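Local coordinates for protein-glutamine gamma-glutamyltransferase (Pagrus major, PDB 1G0D) that probably catalyses the calcium-dependent cross-linking of proteins, joining peptide-bound glutamine to lysine or to free amines with release of ammonia, at residues F134-W137 against M142-L145; A21-E26 against P146-L151; G77-W82 against C138-V143. One frame throughout, in Å; residues are numbered along the deposited sequence.

In the fold
All three contacts use the connection between strand 121-133 and helix 148-156. Contact 1 is the buried one. It folds the connection back on itself through apolar packing and one backbone hydrogen bond. Contacts 2 and 3 lie at the surface, and each rests on a single arginine-to-carboxylate pair. Contact 2 reaches from the end of helix 15-21 to the start of helix 148-156, while contact 3 joins two loops. The centres of contacts 1 and 2 are about 10 Å apart. Leu151 packs on Pro136 and Trp137, and Arg23 on Trp137. Contacts 1 and 3 share Met142 and Val143.

Contact 1 of 3, residues F134-W137 against M142-L145; sequences FNPW and MVYL
Val143 and Pro136 form the dense part of this contact. The CG2 methyl of Val143 lies 3.6 Å from Pro136 N. It also reaches Phe134 CB at 4.0 Å. Its position follows from chi1 of -63°, which sets CG2 between the backbone N and the carbonyl carbon and leaves CG1 for the Phe134 ring. CG1 approaches that ring obliquely, 4.1 Å from Phe134 CD2. Pro136 CB sits 3.3 Å from Val143 O, so ring and backbone are close as well. Leu145 N donates to Pro136 O over 3.1 Å, nearly straight at 168°, in the carbonyl plane and on a lone pair. Pro212 and Val215 of helix 212-223 pack on Phe134, and Leu151 of helix 148-156 packs on Pro136.

The Tyr144 ring, on the partly exposed side, is the looser part. It turns its edge to Pro136 O, with CD1 3.1 Å away. Tyr144 swings its ring there with CG opposite its own N, chi1 -177°. Tyr144 CA adds a CH...O contact to the same oxygen. Replacing Tyr144 with an alanine would probably leave Pro136 O without its aromatic neighbour and open a gap beside it.

The two segments close a loop between strand 121-133 and helix 148-156. As in other transglutaminases, that strand belongs to the N-terminal beta-sandwich and the loop leads on to the catalytic core. Tyr144 O also accepts from Trp338 NE1, which ties the loop to strand 329-339. The chemistry implies a fold-back held by apolar contact and one straight backbone bond between buried residues, with Tyr144 at the partly exposed side.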
ATOM      1  N   PHE A 134      -7.051 -14.733 -10.350  1.00 14.62           N
ATOM      2  CA  PHE A 134      -6.855 -14.017 -11.602  1.00 10.35           C
ATOM      3  C   PHE A 134      -5.574 -14.597 -12.231  1.00 12.87           C
ATOM      4  O   PHE A 134      -4.701 -15.083 -11.524  1.00 14.10           O
ATOM      5  CB  PHE A 134      -6.684 -12.515 -11.307  1.00  6.93           C
ATOM      6  CG  PHE A 134      -7.985 -11.793 -11.064  1.00  5.22           C
ATOM      7  CD1 PHE A 134      -8.359 -11.406  -9.777  1.00  9.42           C
ATOM      8  CD2 PHE A 134      -8.865 -11.547 -12.107  1.00  4.57           C
ATOM      9  CE1 PHE A 134      -9.599 -10.797  -9.542  1.00  5.82           C
ATOM     10  CE2 PHE A 134     -10.111 -10.938 -11.881  1.00  6.50           C
ATOM     11  CZ  PHE A 134     -10.478 -10.567 -10.607  1.00  2.90           C
ATOM     12  N   ASN A 135      -5.447 -14.529 -13.555  1.00 13.75           N
ATOM     13  CA  ASN A 135      -4.290 -15.084 -14.252  1.00  8.22           C
ATOM     14  C   ASN A 135      -3.598 -14.084 -15.158  1.00 12.54           C
ATOM     15  O   ASN A 135      -3.898 -14.029 -16.349  1.00 14.05           O
ATOM     16  CB  ASN A 135      -4.739 -16.248 -15.116  1.00  4.80           C
ATOM     17  CG  ASN A 135      -3.640 -17.218 -15.370  1.00 10.53           C
ATOM     18  OD1 ASN A 135      -2.478 -16.919 -15.107  1.00 16.33           O
ATOM     19  ND2 ASN A 135      -3.977 -18.396 -15.877  1.00  8.56           N
ATOM     20  N   PRO A 136      -2.675 -13.266 -14.614  1.00 11.67           N
ATOM     21  CA  PRO A 136      -1.972 -12.289 -15.448  1.00 14.19           C
ATOM     22  C   PRO A 136      -0.955 -12.901 -16.399  1.00 16.06           C
ATOM     23  O   PRO A 136      -0.318 -12.176 -17.149  1.00 19.08           O
ATOM     24  CB  PRO A 136      -1.300 -11.344 -14.444  1.00 12.05           C
ATOM     25  CG  PRO A 136      -1.325 -12.020 -13.163  1.00 10.74           C
ATOM     26  CD  PRO A 136      -2.298 -13.168 -13.201  1.00 12.25           C
ATOM     27  N   TRP A 137      -0.779 -14.222 -16.358  1.00 15.63           N
ATOM     28  CA  TRP A 137       0.148 -14.866 -17.271  1.00 12.03           C
ATOM     29  C   TRP A 137      -0.589 -15.427 -18.475  1.00 14.80           C
ATOM     30  O   TRP A 137       0.043 -15.859 -19.428  1.00 15.01           O
ATOM     31  CB  TRP A 137       0.845 -16.015 -16.607  1.00 10.86           C
ATOM     32  CG  TRP A 137       1.783 -15.614 -15.588  1.00  5.94           C
ATOM     33  CD1 TRP A 137       3.081 -15.272 -15.768  1.00  5.33           C
ATOM     34  CD2 TRP A 137       1.520 -15.514 -14.188  1.00  9.40           C
ATOM     35  NE1 TRP A 137       3.662 -14.954 -14.552  1.00  7.12           N
ATOM     36  CE2 TRP A 137       2.726 -15.090 -13.567  1.00  9.35           C
ATOM     37  CE3 TRP A 137       0.379 -15.737 -13.392  1.00  8.21           C
ATOM     38  CZ2 TRP A 137       2.824 -14.881 -12.174  1.00  6.90           C
ATOM     39  CZ3 TRP A 137       0.482 -15.520 -11.998  1.00  8.01           C
ATOM     40  CH2 TRP A 137       1.699 -15.095 -11.415  1.00  2.80           C
ATOM     41  N   MET A 142      -7.963 -10.343 -18.645  1.00 15.37           N
ATOM     42  CA  MET A 142      -7.897  -8.895 -18.611  1.00 10.67           C
ATOM     43  C   MET A 142      -6.736  -8.355 -17.766  1.00 11.25           C
ATOM     44  O   MET A 142      -6.264  -7.247 -18.016  1.00 15.56           O
ATOM     45  CB  MET A 142      -9.235  -8.338 -18.151  1.00 15.30           C
ATOM     46  CG  MET A 142     -10.231  -8.084 -19.311  1.00 16.18           C
ATOM     47  SD  MET A 142     -11.855  -7.610 -18.642  1.00 26.40           S
ATOM     48  CE  MET A 142     -12.236  -9.132 -17.397  1.00 20.82           C
ATOM     49  N   VAL A 143      -6.248  -9.120 -16.784  1.00  7.85           N
ATOM     50  CA  VAL A 143      -5.104  -8.664 -15.980  1.00  7.91           C
ATOM     51  C   VAL A 143      -3.737  -9.062 -16.621  1.00 10.59           C
ATOM     52  O   VAL A 143      -2.663  -8.867 -16.050  1.00  8.14           O
ATOM     53  CB  VAL A 143      -5.172  -9.228 -14.558  1.00  8.14           C
ATOM     54  CG1 VAL A 143      -6.415  -8.719 -13.852  1.00 12.23           C
ATOM     55  CG2 VAL A 143      -5.218 -10.724 -14.618  1.00 10.80           C
ATOM     56  N   TYR A 144      -3.783  -9.582 -17.838  1.00 10.62           N
ATOM     57  CA  TYR A 144      -2.581  -9.982 -18.531  1.00  8.73           C
ATOM     58  C   TYR A 144      -1.525  -8.894 -18.598  1.00 10.23           C
ATOM     59  O   TYR A 144      -1.813  -7.787 -19.078  1.00  9.04           O
ATOM     60  CB  TYR A 144      -2.935 -10.380 -19.952  1.00 12.40           C
ATOM     61  CG  TYR A 144      -1.744 -10.889 -20.712  1.00 12.64           C
ATOM     62  CD1 TYR A 144      -0.920 -11.863 -20.169  1.00  4.85           C
ATOM     63  CD2 TYR A 144      -1.453 -10.419 -21.991  1.00 12.19           C
ATOM     64  CE1 TYR A 144       0.175 -12.377 -20.894  1.00  7.04           C
ATOM     65  CE2 TYR A 144      -0.353 -10.932 -22.727  1.00 14.44           C
ATOM     66  CZ  TYR A 144       0.451 -11.921 -22.173  1.00 11.79           C
ATOM     67  OH  TYR A 144       1.472 -12.505 -22.921  1.00 16.42           O
ATOM     68  N   LEU A 145      -0.318  -9.220 -18.123  1.00 10.31           N
ATOM     69  CA  LEU A 145       0.845  -8.327 -18.140  1.00 10.55           C
ATOM     70  C   LEU A 145       1.922  -9.124 -18.903  1.00 11.87           C
ATOM     71  O   LEU A 145       2.452 -10.105 -18.384  1.00 15.96           O
ATOM     72  CB  LEU A 145       1.317  -8.019 -16.708  1.00 11.05           C
ATOM     73  CG  LEU A 145       2.091  -6.685 -16.453  1.00 13.62           C
ATOM     74  CD1 LEU A 145       2.194  -6.344 -14.933  1.00  6.16           C
ATOM     75  CD2 LEU A 145       3.484  -6.785 -17.049  1.00 11.71           C
TER

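Contact 2 of 3, residues A21-E26 against P146-L151; sequences AHRTRE and PDESKL. With SO4 (sulfate ion), chain B.
Arg23 NH2 and Glu148 OE2 form a long salt bridge at 3.4 Å, the one direct link between these segments. Arg23 is the C-prime residue of the Schellman motif that ends helix 15-21, with positive phi of 56°. Its CG lies opposite the carbonyl carbon, beside the backbone N. From CG to NE the side chain runs extended and carries the guanidinium across to Glu148. CG of Glu148 likewise lies opposite the carbonyl carbon, beside the backbone N, chi1 -75°, and the chain is extended beyond it. The two side chains cross at about a right angle, and guanidinium and carboxylate planes are 86° apart. The groups therefore do not pair flat.

Asp147 is the N-cap of helix 148-156. Asp147 OD2 accepts from Ser149 N at 2.9 Å, nearly along its C-O axis. Ser149 OG reaches Asp147 OD2 at 3.0 Å from above the carboxylate plane. Lys150 stretches out its chain to a sulfate, probably from the crystallisation liquor, with a weak bond of 3.4 Å from NZ to O2. Arg291 and Trp351 also bind this ion.

With no hydrogen bond across the segments, the long, perpendicular pairing is probably a weak electrostatic tie, with Arg23 also engaged by the Trp137 ring in a cation-pi contact.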
ATOM      1  N   ALA A  21       1.977 -25.675 -11.515  1.00 10.91           N
ATOM      2  CA  ALA A  21       1.736 -25.109 -12.825  1.00 11.38           C
ATOM      3  C   ALA A  21       0.974 -23.781 -12.802  1.00 14.02           C
ATOM      4  O   ALA A  21       1.082 -22.961 -13.713  1.00 15.05           O
ATOM      5  CB  ALA A  21       0.978 -26.125 -13.674  1.00  9.68           C
ATOM      6  N   HIS A  22       0.190 -23.574 -11.763  1.00 14.10           N
ATOM      7  CA  HIS A  22      -0.570 -22.360 -11.700  1.00 12.80           C
ATOM      8  C   HIS A  22       0.046 -21.298 -10.797  1.00 13.93           C
ATOM      9  O   HIS A  22      -0.580 -20.275 -10.524  1.00 16.16           O
ATOM     10  CB  HIS A  22      -1.997 -22.687 -11.275  1.00 11.77           C
ATOM     11  CG  HIS A  22      -2.764 -23.468 -12.299  1.00  7.36           C
ATOM     12  ND1 HIS A  22      -3.720 -22.895 -13.107  1.00  7.77           N
ATOM     13  CD2 HIS A  22      -2.729 -24.776 -12.640  1.00  6.33           C
ATOM     14  CE1 HIS A  22      -4.240 -23.811 -13.903  1.00  5.87           C
ATOM     15  NE2 HIS A  22      -3.657 -24.963 -13.640  1.00  5.51           N
ATOM     16  N   ARG A  23       1.269 -21.522 -10.336  1.00 15.18           N
ATOM     17  CA  ARG A  23       1.927 -20.544  -9.471  1.00 15.40           C
ATOM     18  C   ARG A  23       1.087 -20.219  -8.240  1.00 18.11           C
ATOM     19  O   ARG A  23       0.946 -19.039  -7.868  1.00 23.47           O
ATOM     20  CB  ARG A  23       2.187 -19.247 -10.239  1.00 11.63           C
ATOM     21  CG  ARG A  23       2.539 -19.473 -11.689  1.00 11.43           C
ATOM     22  CD  ARG A  23       2.751 -18.175 -12.413  1.00 11.67           C
ATOM     23  NE  ARG A  23       3.659 -18.298 -13.557  1.00 11.00           N
ATOM     24  CZ  ARG A  23       3.287 -18.649 -14.796  1.00 13.67           C
ATOM     25  NH1 ARG A  23       2.014 -18.931 -15.094  1.00 10.93           N
ATOM     26  NH2 ARG A  23       4.189 -18.659 -15.766  1.00 12.20           N
ATOM     27  N   THR A  24       0.525 -21.252  -7.619  1.00 15.92           N
ATOM     28  CA  THR A  24      -0.297 -21.068  -6.434  1.00 11.79           C
ATOM     29  C   THR A  24       0.159 -22.002  -5.297  1.00 14.99           C
ATOM     30  O   THR A  24      -0.432 -21.994  -4.219  1.00 20.18           O
ATOM     31  CB  THR A  24      -1.749 -21.401  -6.708  1.00  6.99           C
ATOM     32  OG1 THR A  24      -1.810 -22.771  -7.058  1.00 16.16           O
ATOM     33  CG2 THR A  24      -2.330 -20.613  -7.844  1.00  4.84           C
ATOM     34  N   ARG A  25       1.208 -22.789  -5.518  1.00 18.06           N
ATOM     35  CA  ARG A  25       1.650 -23.725  -4.494  1.00 19.69           C
ATOM     36  C   ARG A  25       2.322 -23.159  -3.271  1.00 20.04           C
ATOM     37  O   ARG A  25       2.494 -23.895  -2.314  1.00 23.90           O
ATOM     38  CB  ARG A  25       2.540 -24.803  -5.079  1.00 18.38           C
ATOM     39  CG  ARG A  25       3.943 -24.363  -5.283  1.00 26.23           C
ATOM     40  CD  ARG A  25       4.809 -25.585  -5.426  1.00 29.35           C
ATOM     41  NE  ARG A  25       6.211 -25.263  -5.238  1.00 33.42           N
ATOM     42  CZ  ARG A  25       7.183 -26.162  -5.330  1.00 35.69           C
ATOM     43  NH1 ARG A  25       6.885 -27.420  -5.605  1.00 34.92           N
ATOM     44  NH2 ARG A  25       8.454 -25.816  -5.152  1.00 38.08           N
ATOM     45  N   GLU A  26       2.702 -21.876  -3.287  1.00 20.18           N
ATOM     46  CA  GLU A  26       3.323 -21.233  -2.115  1.00 18.27           C
ATOM     47  C   GLU A  26       2.240 -21.129  -1.048  1.00 17.56           C
ATOM     48  O   GLU A  26       2.512 -21.218   0.130  1.00 16.57           O
ATOM     49  CB  GLU A  26       3.780 -19.826  -2.452  1.00 22.52           C
ATOM     50  CG  GLU A  26       4.964 -19.813  -3.281  1.00 27.55           C
ATOM     51  CD  GLU A  26       6.054 -20.534  -2.590  1.00 36.78           C
ATOM     52  OE1 GLU A  26       6.814 -19.870  -1.866  1.00 45.23           O
ATOM     53  OE2 GLU A  26       6.152 -21.772  -2.752  1.00 47.79           O
ATOM     54  N   PRO A 146       2.272  -8.694 -20.126  1.00 11.86           N
ATOM     55  CA  PRO A 146       3.256  -9.345 -21.010  1.00 10.33           C
ATOM     56  C   PRO A 146       4.724  -9.173 -20.734  1.00 13.17           C
ATOM     57  O   PRO A 146       5.471  -8.785 -21.639  1.00 13.31           O
ATOM     58  CB  PRO A 146       2.917  -8.808 -22.380  1.00  7.15           C
ATOM     59  CG  PRO A 146       2.337  -7.485 -22.123  1.00  5.47           C
ATOM     60  CD  PRO A 146       1.762  -7.453 -20.730  1.00 10.06           C
ATOM     61  N   ASP A 147       5.121  -9.449 -19.485  1.00 15.33           N
ATOM     62  CA  ASP A 147       6.501  -9.369 -19.030  1.00 11.56           C
ATOM     63  C   ASP A 147       6.608 -10.139 -17.709  1.00 12.91           C
ATOM     64  O   ASP A 147       6.248  -9.654 -16.660  1.00 18.01           O
ATOM     65  CB  ASP A 147       6.938  -7.936 -18.840  1.00  5.99           C
ATOM     66  CG  ASP A 147       8.412  -7.827 -18.472  1.00 16.49           C
ATOM     67  OD1 ASP A 147       9.034  -6.787 -18.789  1.00 16.76           O
ATOM     68  OD2 ASP A 147       8.960  -8.787 -17.860  1.00 21.91           O
ATOM     69  N   GLU A 148       7.112 -11.356 -17.789  1.00 15.72           N
ATOM     70  CA  GLU A 148       7.238 -12.244 -16.643  1.00 15.27           C
ATOM     71  C   GLU A 148       8.055 -11.678 -15.530  1.00 14.21           C
ATOM     72  O   GLU A 148       7.853 -12.048 -14.378  1.00 15.86           O
ATOM     73  CB  GLU A 148       7.854 -13.590 -17.068  1.00 13.41           C
ATOM     74  CG  GLU A 148       6.920 -14.480 -17.796  1.00 15.38           C
ATOM     75  CD  GLU A 148       7.256 -15.935 -17.584  1.00 21.63           C
ATOM     76  OE1 GLU A 148       8.475 -16.182 -17.406  1.00 15.66           O
ATOM     77  OE2 GLU A 148       6.316 -16.795 -17.607  1.00 20.00           O
ATOM     78  N   SER A 149       9.000 -10.813 -15.851  1.00 13.41           N
ATOM     79  CA  SER A 149       9.819 -10.254 -14.784  1.00 17.20           C
ATOM     80  C   SER A 149       9.065  -9.243 -13.882  1.00 17.54           C
ATOM     81  O   SER A 149       9.416  -9.021 -12.713  1.00 18.10           O
ATOM     82  CB  SER A 149      11.037  -9.590 -15.384  1.00 16.79           C
ATOM     83  OG  SER A 149      10.809  -8.210 -15.567  1.00 26.15           O
ATOM     84  N   LYS A 150       8.017  -8.637 -14.425  1.00 17.03           N
ATOM     85  CA  LYS A 150       7.257  -7.669 -13.667  1.00 14.20           C
ATOM     86  C   LYS A 150       6.167  -8.357 -12.891  1.00 12.93           C
ATOM     87  O   LYS A 150       5.704  -7.841 -11.891  1.00 12.52           O
ATOM     88  CB  LYS A 150       6.654  -6.649 -14.604  1.00 15.46           C
ATOM     89  CG  LYS A 150       7.678  -5.817 -15.273  1.00 10.42           C
ATOM     90  CD  LYS A 150       7.016  -4.695 -15.939  1.00  9.49           C
ATOM     91  CE  LYS A 150       7.976  -4.079 -16.905  1.00 14.47           C
ATOM     92  NZ  LYS A 150       7.319  -2.861 -17.464  1.00 26.43           N
ATOM     93  N   LEU A 151       5.741  -9.520 -13.364  1.00 14.15           N
ATOM     94  CA  LEU A 151       4.704 -10.269 -12.662  1.00 13.73           C
ATOM     95  C   LEU A 151       5.319 -10.896 -11.412  1.00 14.97           C
ATOM     96  O   LEU A 151       4.651 -11.133 -10.409  1.00 17.26           O
ATOM     97  CB  LEU A 151       4.106 -11.342 -13.579  1.00  8.85           C
ATOM     98  CG  LEU A 151       3.044 -10.789 -14.531  1.00  5.90           C
ATOM     99  CD1 LEU A 151       2.663 -11.828 -15.578  1.00  6.40           C
ATOM    100  CD2 LEU A 151       1.849 -10.373 -13.729  1.00  4.79           C
TER
HETATM  101  S   SO4 B 696       5.957   0.472 -15.621  1.00 45.50           S
HETATM  102  O1  SO4 B 696       4.941   1.385 -15.847  1.00 41.06           O
HETATM  103  O2  SO4 B 696       5.382  -0.819 -15.598  1.00 37.14           O
HETATM  104  O3  SO4 B 696       6.693   0.556 -16.800  1.00 41.68           O
HETATM  105  O4  SO4 B 696       6.752   0.888 -14.499  1.00 34.50           O

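Contact 3 of 3, residues G77-W82 against C138-V143; sequences GARDKW and CRDDMV
A type I beta turn from Cys138 to Asp141 presents Asp140 to the loop that holds Arg79. The turn is closed by a backbone bond of 2.9 Å from Asp141 N to Cys138 O. Its last residue, Asp141, starts an Asx turn: Asp141 OD1 accepts from Val143 N at 3.1 Å, with the donor above the carboxylate plane. The same OD1 also forms a salt bridge with Arg36.

The crossing is a single salt bridge. Arg79 NH2 donates to Asp140 OD1 at 3.0 Å, with an N-H...O angle of 158°. The oxygen lies at the edge of the guanidinium, close to its plane. Relative to the aspartate, NH2 stands almost straight above the carboxylate plane at OD1, and is also close to Asp140 CG, at 3.2 Å. The planes are 80° apart, and NH2 alone makes the bond. A bend at chi3, 72°, turns the guanidinium of Arg79 out of the line of its chain.

Asp140 has a second mate. Arg139 NE makes a weak bond of 3.4 Å to Asp140 OD2, so two arginines share one carboxylate through its two oxygens. The Asp140 backbone is held too, with its N donating to Cys138 SG at 3.6 Å. Residues 77 to 80 are poorly ordered, so the Arg79 end is probably mobile.

The contact lies at the surface, away from the active site and the calcium and GTP sites. The loop between strands 68-72 and 83-88 here meets the connection from strand 121-133 to helix 148-156. Next in the chain after Lys81, Trp82 packs on strands 68-72 and 121-133, while Met142 and Val143 rest on Pro212 of helix 212-223.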
ATOM      1  N   GLY A  77     -15.440 -26.424 -26.550  1.00 85.72           N
ATOM      2  CA  GLY A  77     -16.362 -25.457 -25.961  1.00 88.31           C
ATOM      3  C   GLY A  77     -16.200 -24.059 -26.540  1.00 88.18           C
ATOM      4  O   GLY A  77     -15.331 -23.871 -27.396  1.00 88.42           O
ATOM      5  N   ALA A  78     -16.997 -23.105 -26.102  1.00 87.70           N
ATOM      6  CA  ALA A  78     -16.854 -21.713 -26.583  1.00 85.62           C
ATOM      7  C   ALA A  78     -15.468 -21.239 -26.144  1.00 84.65           C
ATOM      8  O   ALA A  78     -14.537 -22.056 -26.017  1.00 88.02           O
ATOM      9  CB  ALA A  78     -17.915 -20.828 -25.957  1.00 83.40           C
ATOM     10  N   ARG A  79     -15.269 -19.976 -25.879  1.00 80.54           N
ATOM     11  CA  ARG A  79     -13.945 -19.514 -25.475  1.00 76.63           C
ATOM     12  C   ARG A  79     -14.103 -19.003 -24.052  1.00 70.67           C
ATOM     13  O   ARG A  79     -13.212 -19.085 -23.187  1.00 67.60           O
ATOM     14  CB  ARG A  79     -13.453 -18.437 -26.419  1.00 81.51           C
ATOM     15  CG  ARG A  79     -12.416 -18.940 -27.430  1.00 87.82           C
ATOM     16  CD  ARG A  79     -11.705 -17.794 -28.133  1.00 93.12           C
ATOM     17  NE  ARG A  79     -10.772 -17.106 -27.242  1.00 95.78           N
ATOM     18  CZ  ARG A  79     -11.058 -15.989 -26.574  1.00 95.59           C
ATOM     19  NH1 ARG A  79     -12.259 -15.424 -26.688  1.00 93.18           N
ATOM     20  NH2 ARG A  79     -10.133 -15.433 -25.798  1.00 96.45           N
ATOM     21  N   ASP A  80     -15.277 -18.459 -23.813  1.00 65.26           N
ATOM     22  CA  ASP A  80     -15.600 -17.972 -22.504  1.00 60.75           C
ATOM     23  C   ASP A  80     -16.469 -19.048 -21.826  1.00 52.63           C
ATOM     24  O   ASP A  80     -17.115 -18.811 -20.802  1.00 52.74           O
ATOM     25  CB  ASP A  80     -16.283 -16.604 -22.604  1.00 68.69           C
ATOM     26  CG  ASP A  80     -17.770 -16.706 -22.905  1.00 77.05           C
ATOM     27  OD1 ASP A  80     -18.152 -17.421 -23.864  1.00 79.78           O
ATOM     28  OD2 ASP A  80     -18.550 -16.052 -22.171  1.00 83.33           O
ATOM     29  N   LYS A  81     -16.447 -20.246 -22.401  1.00 42.50           N
ATOM     30  CA  LYS A  81     -17.205 -21.362 -21.866  1.00 35.08           C
ATOM     31  C   LYS A  81     -16.296 -22.349 -21.167  1.00 30.18           C
ATOM     32  O   LYS A  81     -15.222 -22.650 -21.665  1.00 31.36           O
ATOM     33  CB  LYS A  81     -17.919 -22.104 -22.989  1.00 35.84           C
ATOM     34  CG  LYS A  81     -19.331 -21.615 -23.318  1.00 42.65           C
ATOM     35  CD  LYS A  81     -20.153 -21.249 -22.078  1.00 51.47           C
ATOM     36  CE  LYS A  81     -20.974 -19.934 -22.238  1.00 55.04           C
ATOM     37  NZ  LYS A  81     -20.299 -18.697 -21.703  1.00 56.03           N
ATOM     38  N   TRP A  82     -16.726 -22.858 -20.019  1.00 26.67           N
ATOM     39  CA  TRP A  82     -15.959 -23.870 -19.279  1.00 22.14           C
ATOM     40  C   TRP A  82     -16.136 -25.194 -20.053  1.00 21.33           C
ATOM     41  O   TRP A  82     -17.195 -25.444 -20.614  1.00 20.82           O
ATOM     42  CB  TRP A  82     -16.551 -24.079 -17.879  1.00 19.78           C
ATOM     43  CG  TRP A  82     -16.014 -23.260 -16.745  1.00 17.56           C
ATOM     44  CD1 TRP A  82     -16.481 -22.039 -16.320  1.00 20.95           C
ATOM     45  CD2 TRP A  82     -15.015 -23.651 -15.793  1.00 18.40           C
ATOM     46  NE1 TRP A  82     -15.839 -21.653 -15.165  1.00 14.31           N
ATOM     47  CE2 TRP A  82     -14.937 -22.619 -14.815  1.00 13.32           C
ATOM     48  CE3 TRP A  82     -14.176 -24.773 -15.666  1.00 18.06           C
ATOM     49  CZ2 TRP A  82     -14.062 -22.676 -13.734  1.00  8.43           C
ATOM     50  CZ3 TRP A  82     -13.302 -24.829 -14.586  1.00 15.11           C
ATOM     51  CH2 TRP A  82     -13.256 -23.777 -13.629  1.00 11.70           C
ATOM     52  N   CYS A 138      -1.920 -15.459 -18.409  1.00 13.88           N
ATOM     53  CA  CYS A 138      -2.745 -15.965 -19.496  1.00 12.64           C
ATOM     54  C   CYS A 138      -3.130 -14.816 -20.415  1.00 14.46           C
ATOM     55  O   CYS A 138      -3.822 -13.897 -20.009  1.00 17.95           O
ATOM     56  CB  CYS A 138      -3.993 -16.588 -18.930  1.00 14.87           C
ATOM     57  SG  CYS A 138      -5.232 -16.802 -20.172  1.00 19.49           S
ATOM     58  N   ARG A 139      -2.720 -14.885 -21.672  1.00 16.27           N
ATOM     59  CA  ARG A 139      -2.953 -13.784 -22.598  1.00 12.34           C
ATOM     60  C   ARG A 139      -4.328 -13.321 -22.853  1.00 11.97           C
ATOM     61  O   ARG A 139      -4.485 -12.224 -23.351  1.00 15.64           O
ATOM     62  CB  ARG A 139      -2.312 -14.061 -23.929  1.00 17.33           C
ATOM     63  CG  ARG A 139      -2.398 -15.477 -24.293  1.00 22.52           C
ATOM     64  CD  ARG A 139      -2.338 -15.588 -25.757  1.00 27.46           C
ATOM     65  NE  ARG A 139      -3.330 -14.744 -26.384  1.00 32.62           N
ATOM     66  CZ  ARG A 139      -3.018 -13.700 -27.149  1.00 40.49           C
ATOM     67  NH1 ARG A 139      -1.727 -13.384 -27.362  1.00 33.51           N
ATOM     68  NH2 ARG A 139      -4.000 -13.001 -27.724  1.00 40.11           N
ATOM     69  N   ASP A 140      -5.332 -14.115 -22.530  1.00  8.39           N
ATOM     70  CA  ASP A 140      -6.682 -13.652 -22.753  1.00  9.14           C
ATOM     71  C   ASP A 140      -7.304 -13.046 -21.507  1.00 13.42           C
ATOM     72  O   ASP A 140      -8.424 -12.528 -21.552  1.00 13.58           O
ATOM     73  CB  ASP A 140      -7.537 -14.790 -23.204  1.00 11.48           C
ATOM     74  CG  ASP A 140      -7.148 -15.270 -24.543  1.00 18.95           C
ATOM     75  OD1 ASP A 140      -7.455 -16.436 -24.824  1.00 27.95           O
ATOM     76  OD2 ASP A 140      -6.533 -14.496 -25.307  1.00 16.99           O
ATOM     77  N   ASP A 141      -6.594 -13.116 -20.386  1.00 14.45           N
ATOM     78  CA  ASP A 141      -7.110 -12.570 -19.137  1.00 14.52           C
ATOM     79  C   ASP A 141      -6.963 -11.049 -19.166  1.00 16.57           C
ATOM     80  O   ASP A 141      -5.948 -10.521 -19.654  1.00 19.25           O
ATOM     81  CB  ASP A 141      -6.332 -13.162 -17.955  1.00 12.10           C
ATOM     82  CG  ASP A 141      -7.023 -12.931 -16.619  1.00 13.61           C
ATOM     83  OD1 ASP A 141      -7.632 -11.853 -16.424  1.00 11.32           O
ATOM     84  OD2 ASP A 141      -6.956 -13.827 -15.753  1.00 14.58           O
ATOM     85  N   MET A 142      -7.963 -10.343 -18.645  1.00 15.37           N
ATOM     86  CA  MET A 142      -7.897  -8.895 -18.611  1.00 10.67           C
ATOM     87  C   MET A 142      -6.736  -8.355 -17.766  1.00 11.25           C
ATOM     88  O   MET A 142      -6.264  -7.247 -18.016  1.00 15.56           O
ATOM     89  CB  MET A 142      -9.235  -8.338 -18.151  1.00 15.30           C
ATOM     90  CG  MET A 142     -10.231  -8.084 -19.311  1.00 16.18           C
ATOM     91  SD  MET A 142     -11.855  -7.610 -18.642  1.00 26.40           S
ATOM     92  CE  MET A 142     -12.236  -9.132 -17.397  1.00 20.82           C
ATOM     93  N   VAL A 143      -6.248  -9.120 -16.784  1.00  7.85           N
ATOM     94  CA  VAL A 143      -5.104  -8.664 -15.980  1.00  7.91           C
ATOM     95  C   VAL A 143      -3.737  -9.062 -16.621  1.00 10.59           C
ATOM     96  O   VAL A 143      -2.663  -8.867 -16.050  1.00  8.14           O
ATOM     97  CB  VAL A 143      -5.172  -9.228 -14.558  1.00  8.14           C
ATOM     98  CG1 VAL A 143      -6.415  -8.719 -13.852  1.00 12.23           C
ATOM     99  CG2 VAL A 143      -5.218 -10.724 -14.618  1.00 10.80           C
TER